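Local coordinates for 3-oxoacyl-(acyl-carrier protein) synthase II (Thermus thermophilus, PDB 1J3N) that probably catalyses the decarboxylative condensation that lengthens acyl chains held on acyl-carrier protein during fatty acid synthesis, at residues Q353-G358 against L403-V408; I298-T303 against R310-A315. One frame throughout, in Å; residues are numbered along the deposited sequence.

Contact 1 of 2, residues Q353-G358 against L403-V408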
loop_
_atom_site.group_PDB
_atom_site.type_symbol
_atom_site.label_atom_id
_atom_site.label_comp_id
_atom_site.label_asym_id
_atom_site.label_seq_id
_atom_site.Cartn_x
_atom_site.Cartn_y
_atom_site.Cartn_z
ATOM N N GLN A 353 -13.015 -18.310 11.683
ATOM C CA GLN A 353 -14.191 -18.714 12.461
ATOM C C GLN A 353 -14.638 -20.136 12.118
ATOM O O GLN A 353 -15.113 -20.867 12.986
ATOM C CB GLN A 353 -15.359 -17.747 12.231
ATOM C CG GLN A 353 -15.118 -16.326 12.738
ATOM C CD GLN A 353 -16.326 -15.418 12.556
ATOM O OE1 GLN A 353 -16.929 -15.372 11.483
ATOM N NE2 GLN A 353 -16.669 -14.668 13.604
ATOM N N ALA A 354 -14.496 -20.524 10.854
ATOM C CA ALA A 354 -14.880 -21.867 10.429
ATOM C C ALA A 354 -13.960 -22.919 11.059
ATOM O O ALA A 354 -14.410 -24.010 11.395
ATOM C CB ALA A 354 -14.834 -21.979 8.914
ATOM N N LEU A 355 -12.677 -22.594 11.205
ATOM C CA LEU A 355 -11.717 -23.522 11.807
ATOM C C LEU A 355 -11.959 -23.653 13.303
ATOM O O LEU A 355 -12.017 -24.756 13.850
ATOM C CB LEU A 355 -10.282 -23.034 11.588
ATOM C CG LEU A 355 -9.666 -23.087 10.189
ATOM C CD1 LEU A 355 -8.318 -22.389 10.207
ATOM C CD2 LEU A 355 -9.509 -24.527 9.748
ATOM N N TYR A 356 -12.084 -22.504 13.957
ATOM C CA TYR A 356 -12.314 -22.410 15.392
ATOM C C TYR A 356 -13.630 -23.067 15.849
ATOM O O TYR A 356 -13.654 -23.820 16.823
ATOM C CB TYR A 356 -12.308 -20.929 15.777
ATOM C CG TYR A 356 -12.487 -20.645 17.246
ATOM C CD1 TYR A 356 -11.446 -20.853 18.148
ATOM C CD2 TYR A 356 -13.699 -20.164 17.736
ATOM C CE1 TYR A 356 -11.606 -20.589 19.506
ATOM C CE2 TYR A 356 -13.874 -19.896 19.095
ATOM C CZ TYR A 356 -12.822 -20.111 19.975
ATOM O OH TYR A 356 -12.992 -19.856 21.321
ATOM N N HIS A 357 -14.720 -22.778 15.143
ATOM C CA HIS A 357 -16.047 -23.307 15.483
ATOM C C HIS A 357 -16.368 -24.689 14.907
ATOM O O HIS A 357 -17.321 -25.340 15.339
ATOM C CB HIS A 357 -17.133 -22.329 15.025
ATOM C CG HIS A 357 -17.120 -21.016 15.744
ATOM N ND1 HIS A 357 -17.360 -20.905 17.097
ATOM C CD2 HIS A 357 -16.943 -19.752 15.289
ATOM C CE1 HIS A 357 -17.335 -19.630 17.444
ATOM N NE2 HIS A 357 -17.086 -18.910 16.365
ATOM N N GLY A 358 -15.590 -25.131 13.924
ATOM C CA GLY A 358 -15.842 -26.430 13.332
ATOM C C GLY A 358 -17.096 -26.490 12.479
ATOM O O GLY A 358 -17.734 -27.541 12.374
ATOM N N LEU A 403 -4.025 -16.812 1.823
ATOM C CA LEU A 403 -3.628 -17.056 3.196
ATOM C C LEU A 403 -3.998 -18.488 3.549
ATOM O O LEU A 403 -5.031 -19.001 3.104
ATOM C CB LEU A 403 -4.333 -16.086 4.162
ATOM C CG LEU A 403 -3.944 -14.601 4.101
ATOM C CD1 LEU A 403 -4.716 -13.837 5.157
ATOM C CD2 LEU A 403 -2.457 -14.428 4.326
ATOM N N ALA A 404 -3.140 -19.124 4.336
ATOM C CA ALA A 404 -3.351 -20.489 4.785
ATOM C C ALA A 404 -3.468 -20.481 6.302
ATOM O O ALA A 404 -2.566 -20.018 7.006
ATOM C CB ALA A 404 -2.184 -21.379 4.353
ATOM N N PHE A 405 -4.581 -21.007 6.800
ATOM C CA PHE A 405 -4.831 -21.059 8.230
ATOM C C PHE A 405 -4.806 -22.488 8.749
ATOM O O PHE A 405 -5.237 -23.419 8.071
ATOM C CB PHE A 405 -6.181 -20.411 8.541
ATOM C CG PHE A 405 -6.179 -18.911 8.388
ATOM C CD1 PHE A 405 -5.507 -18.104 9.309
ATOM C CD2 PHE A 405 -6.851 -18.303 7.330
ATOM C CE1 PHE A 405 -5.510 -16.713 9.182
ATOM C CE2 PHE A 405 -6.858 -16.908 7.194
ATOM C CZ PHE A 405 -6.187 -16.117 8.122
ATOM N N LYS A 406 -4.296 -22.655 9.963
ATOM C CA LYS A 406 -4.216 -23.972 10.584
ATOM C C LYS A 406 -5.028 -24.019 11.872
ATOM O O LYS A 406 -4.927 -23.121 12.707
ATOM C CB LYS A 406 -2.757 -24.326 10.893
ATOM C CG LYS A 406 -2.601 -25.596 11.709
ATOM C CD LYS A 406 -1.148 -25.859 12.083
ATOM C CE LYS A 406 -1.044 -27.110 12.946
ATOM N NZ LYS A 406 0.364 -27.401 13.331
ATOM N N ARG A 407 -5.838 -25.064 12.021
ATOM C CA ARG A 407 -6.655 -25.235 13.218
ATOM C C ARG A 407 -5.757 -25.574 14.402
ATOM O O ARG A 407 -4.963 -26.512 14.348
ATOM C CB ARG A 407 -7.683 -26.356 13.015
ATOM C CG ARG A 407 -8.552 -26.637 14.241
ATOM C CD ARG A 407 -9.515 -27.798 14.018
ATOM N NE ARG A 407 -8.826 -29.056 13.738
ATOM C CZ ARG A 407 -7.929 -29.620 14.545
ATOM N NH1 ARG A 407 -7.600 -29.042 15.693
ATOM N NH2 ARG A 407 -7.365 -30.772 14.207
ATOM N N VAL A 408 -5.884 -24.793 15.469
ATOM C CA VAL A 408 -5.091 -25.004 16.672
ATOM C C VAL A 408 -5.886 -25.871 17.648
ATOM O O VAL A 408 -7.088 -26.097 17.383
ATOM C CB VAL A 408 -4.738 -23.645 17.331
ATOM C CG1 VAL A 408 -4.109 -23.854 18.695
ATOM C CG2 VAL A 408 -3.781 -22.883 16.438
ATOM O OXT VAL A 408 -5.308 -26.321 18.656
#
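In this thiolase-type condensing enzyme, the last turn of helix 343-357 lies against the end of strand 399-406, an inner strand of the mixed sheet, through Leu355, whose branched tip meets Phe405 and Arg407. The helix side gives a single leucine, long and forked enough to reach Phe405 and Arg407 at once. Its CD1 presses on the near end of the phenylalanine, 3.4 Å from Phe405 CB, while CD2 lies more loosely at 4.2 Å from Arg407 CB. With CG anti to the carbonyl carbon (chi1 -71°), Leu355 crosses the phenylalanine side chain at about a right angle. Arg407 suits this place because its aliphatic part packs on the helix while its charged end goes elsewhere: its CD passes 3.9 Å from Leu355 O, and the chain then bends at chi3 (61°) so that the guanidinium leads away, with NH2 in a salt bridge to Asp387. No hydrogen bond joins the two segments, which bury 174 Å² between them. The Phe405 side chain also touches Ala348, Thr351 and Val352 of the same helix and Leu255 of strand 253-262, while Leu355 rests on Ala389 of strand 388-394.

Contact 2 of 2, residues I298-T303 against R310-A315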
loop_
_atom_site.group_PDB
_atom_site.type_symbol
_atom_site.label_atom_id
_atom_site.label_comp_id
_atom_site.label_asym_id
_atom_site.label_seq_id
_atom_site.Cartn_x
_atom_site.Cartn_y
_atom_site.Cartn_z
ATOM N N ILE A 298 -11.695 -24.027 1.545
ATOM C CA ILE A 298 -11.181 -22.893 0.790
ATOM C C ILE A 298 -12.213 -21.785 0.758
ATOM O O ILE A 298 -13.295 -21.958 0.190
ATOM C CB ILE A 298 -10.863 -23.239 -0.680
ATOM C CG1 ILE A 298 -9.776 -24.313 -0.762
ATOM C CG2 ILE A 298 -10.396 -21.986 -1.405
ATOM C CD1 ILE A 298 -9.343 -24.635 -2.193
ATOM N N ASN A 299 -11.904 -20.655 1.381
ATOM C CA ASN A 299 -12.835 -19.537 1.335
ATOM C C ASN A 299 -12.495 -18.873 0.021
ATOM O O ASN A 299 -11.521 -18.132 -0.081
ATOM C CB ASN A 299 -12.625 -18.562 2.497
ATOM C CG ASN A 299 -13.644 -17.436 2.488
ATOM O OD1 ASN A 299 -13.493 -16.445 1.767
ATOM N ND2 ASN A 299 -14.702 -17.595 3.271
ATOM N N ALA A 300 -13.296 -19.177 -0.995
ATOM C CA ALA A 300 -13.080 -18.657 -2.331
ATOM C C ALA A 300 -13.225 -17.154 -2.453
ATOM O O ALA A 300 -13.799 -16.490 -1.592
ATOM C CB ALA A 300 -14.029 -19.333 -3.301
ATOM N N HIS A 301 -12.686 -16.635 -3.550
ATOM C CA HIS A 301 -12.773 -15.227 -3.867
ATOM C C HIS A 301 -14.188 -15.061 -4.421
ATOM O O HIS A 301 -14.910 -14.128 -4.054
ATOM C CB HIS A 301 -11.730 -14.872 -4.927
ATOM C CG HIS A 301 -11.748 -13.430 -5.325
ATOM N ND1 HIS A 301 -11.677 -12.406 -4.407
ATOM C CD2 HIS A 301 -11.836 -12.841 -6.542
ATOM C CE1 HIS A 301 -11.724 -11.247 -5.040
ATOM N NE2 HIS A 301 -11.821 -11.483 -6.336
ATOM N N GLY A 302 -14.566 -16.005 -5.283
ATOM C CA GLY A 302 -15.881 -16.032 -5.909
ATOM C C GLY A 302 -16.723 -14.782 -5.763
ATOM O O GLY A 302 -17.543 -14.683 -4.850
ATOM N N THR A 303 -16.540 -13.838 -6.679
ATOM C CA THR A 303 -17.277 -12.579 -6.633
ATOM C C THR A 303 -18.586 -12.631 -7.408
ATOM O O THR A 303 -19.358 -11.671 -7.395
ATOM C CB THR A 303 -16.424 -11.435 -7.185
ATOM O OG1 THR A 303 -16.240 -11.616 -8.596
ATOM C CG2 THR A 303 -15.054 -11.421 -6.495
ATOM N N ARG A 310 -14.989 -18.996 -12.713
ATOM C CA ARG A 310 -14.467 -20.176 -13.410
ATOM C C ARG A 310 -12.941 -20.283 -13.322
ATOM O O ARG A 310 -12.388 -21.378 -13.158
ATOM C CB ARG A 310 -14.887 -20.136 -14.880
ATOM C CG ARG A 310 -14.300 -21.255 -15.737
ATOM C CD ARG A 310 -14.933 -21.252 -17.127
ATOM N NE ARG A 310 -14.423 -22.328 -17.970
ATOM C CZ ARG A 310 -13.428 -22.181 -18.838
ATOM N NH1 ARG A 310 -12.841 -20.999 -18.979
ATOM N NH2 ARG A 310 -13.013 -23.216 -19.560
ATOM N N ALA A 311 -12.262 -19.148 -13.444
ATOM C CA ALA A 311 -10.804 -19.127 -13.370
ATOM C C ALA A 311 -10.342 -19.683 -12.034
ATOM O O ALA A 311 -9.318 -20.371 -11.957
ATOM C CB ALA A 311 -10.293 -17.705 -13.553
ATOM N N GLU A 312 -11.096 -19.372 -10.981
ATOM C CA GLU A 312 -10.773 -19.845 -9.638
ATOM C C GLU A 312 -10.933 -21.362 -9.546
ATOM O O GLU A 312 -10.020 -22.063 -9.120
ATOM C CB GLU A 312 -11.662 -19.140 -8.596
ATOM C CG GLU A 312 -11.454 -19.621 -7.159
ATOM C CD GLU A 312 -11.789 -18.565 -6.102
ATOM O OE1 GLU A 312 -12.728 -17.764 -6.315
ATOM O OE2 GLU A 312 -11.116 -18.551 -5.051
ATOM N N VAL A 313 -12.094 -21.869 -9.954
ATOM C CA VAL A 313 -12.348 -23.307 -9.920
ATOM C C VAL A 313 -11.295 -24.069 -10.734
ATOM O O VAL A 313 -10.755 -25.071 -10.272
ATOM C CB VAL A 313 -13.761 -23.625 -10.461
ATOM C CG1 VAL A 313 -13.961 -25.133 -10.547
ATOM C CG2 VAL A 313 -14.815 -22.998 -9.549
ATOM N N LEU A 314 -10.998 -23.592 -11.939
ATOM C CA LEU A 314 -9.994 -24.238 -12.779
ATOM C C LEU A 314 -8.642 -24.237 -12.073
ATOM O O LEU A 314 -7.869 -25.187 -12.197
ATOM C CB LEU A 314 -9.861 -23.513 -14.120
ATOM C CG LEU A 314 -11.024 -23.660 -15.110
ATOM C CD1 LEU A 314 -10.766 -22.799 -16.325
ATOM C CD2 LEU A 314 -11.182 -25.122 -15.512
ATOM N N ALA A 315 -8.367 -23.166 -11.330
ATOM C CA ALA A 315 -7.113 -23.037 -10.594
ATOM C C ALA A 315 -7.087 -23.994 -9.403
ATOM O O ALA A 315 -6.031 -24.526 -9.034
ATOM C CB ALA A 315 -6.937 -21.598 -10.109
#
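Glu312 of helix 306-324 reaches the loop after strand 297-299 and receives the backbone N-H groups of His301 and Gly302 on its carboxylate. Each oxygen takes one nearly straight bond through its syn lone pair: His301 N lies 2.9 Å from Glu312 OE2 with an angle of 168°, and Gly302 N lies 2.7 Å from Glu312 OE1 with an angle of 165°. His301 N also makes a weak, bent bond to Glu312 OE1, so OE1 takes both amides, His301 N spans the two oxygens, and together these bonds would limit rotation of the carboxylate. Glutamate suits the place because it offers two acceptors at the end of a chain long enough to span from helix to loop; CG anti to the backbone N (chi1 177°) and an extended chain carry it there. The carboxylate lies against Ala300 CB, 3.5 Å from Glu312 OE2, where a small methyl fits closely. Glu312 OE2 has a further donor in Asn392 ND2, on strand 388-394, so this buried carboxylate is well supplied with N-H groups. The carbonyls of the same two residues are satisfied from elsewhere: His301 O accepts from Lys333 NZ, and Gly302 O bonds to Ser331 OG. A glutamine here would probably lose one of the two straight bonds, since its NH2 would set a donor against a backbone N-H, leaving that amide poorly matched. The His301 ring leads away from the carboxylate and meets that of His338 with planes about perpendicular. A helix residue holding the strand-to-helix loop of a beta-alpha-beta unit is thus combined here with a histidine pair consistent with the Cys-His-His active site of beta-ketoacyl synthases.

Contact 2 closes before contact 1 opens along the chain, and the two do not touch: their centres are 19 Å apart and their nearest atoms about 7 Å. They meet the same mixed sheet, in which strand 388-394 runs between strands 297-299 and 399-406. That middle strand serves both, for Leu355 packs on its Ala389 and Glu312 bonds to its Asn392. Helix 343-357 is a second bridge, since its Thr351 is touched both by Asn299, in segment 298-303, and by Phe405, in segment 403-408. Contact 2 holds the loop bearing the likely active-site histidine; contact 1 is apolar packing near the C-terminus.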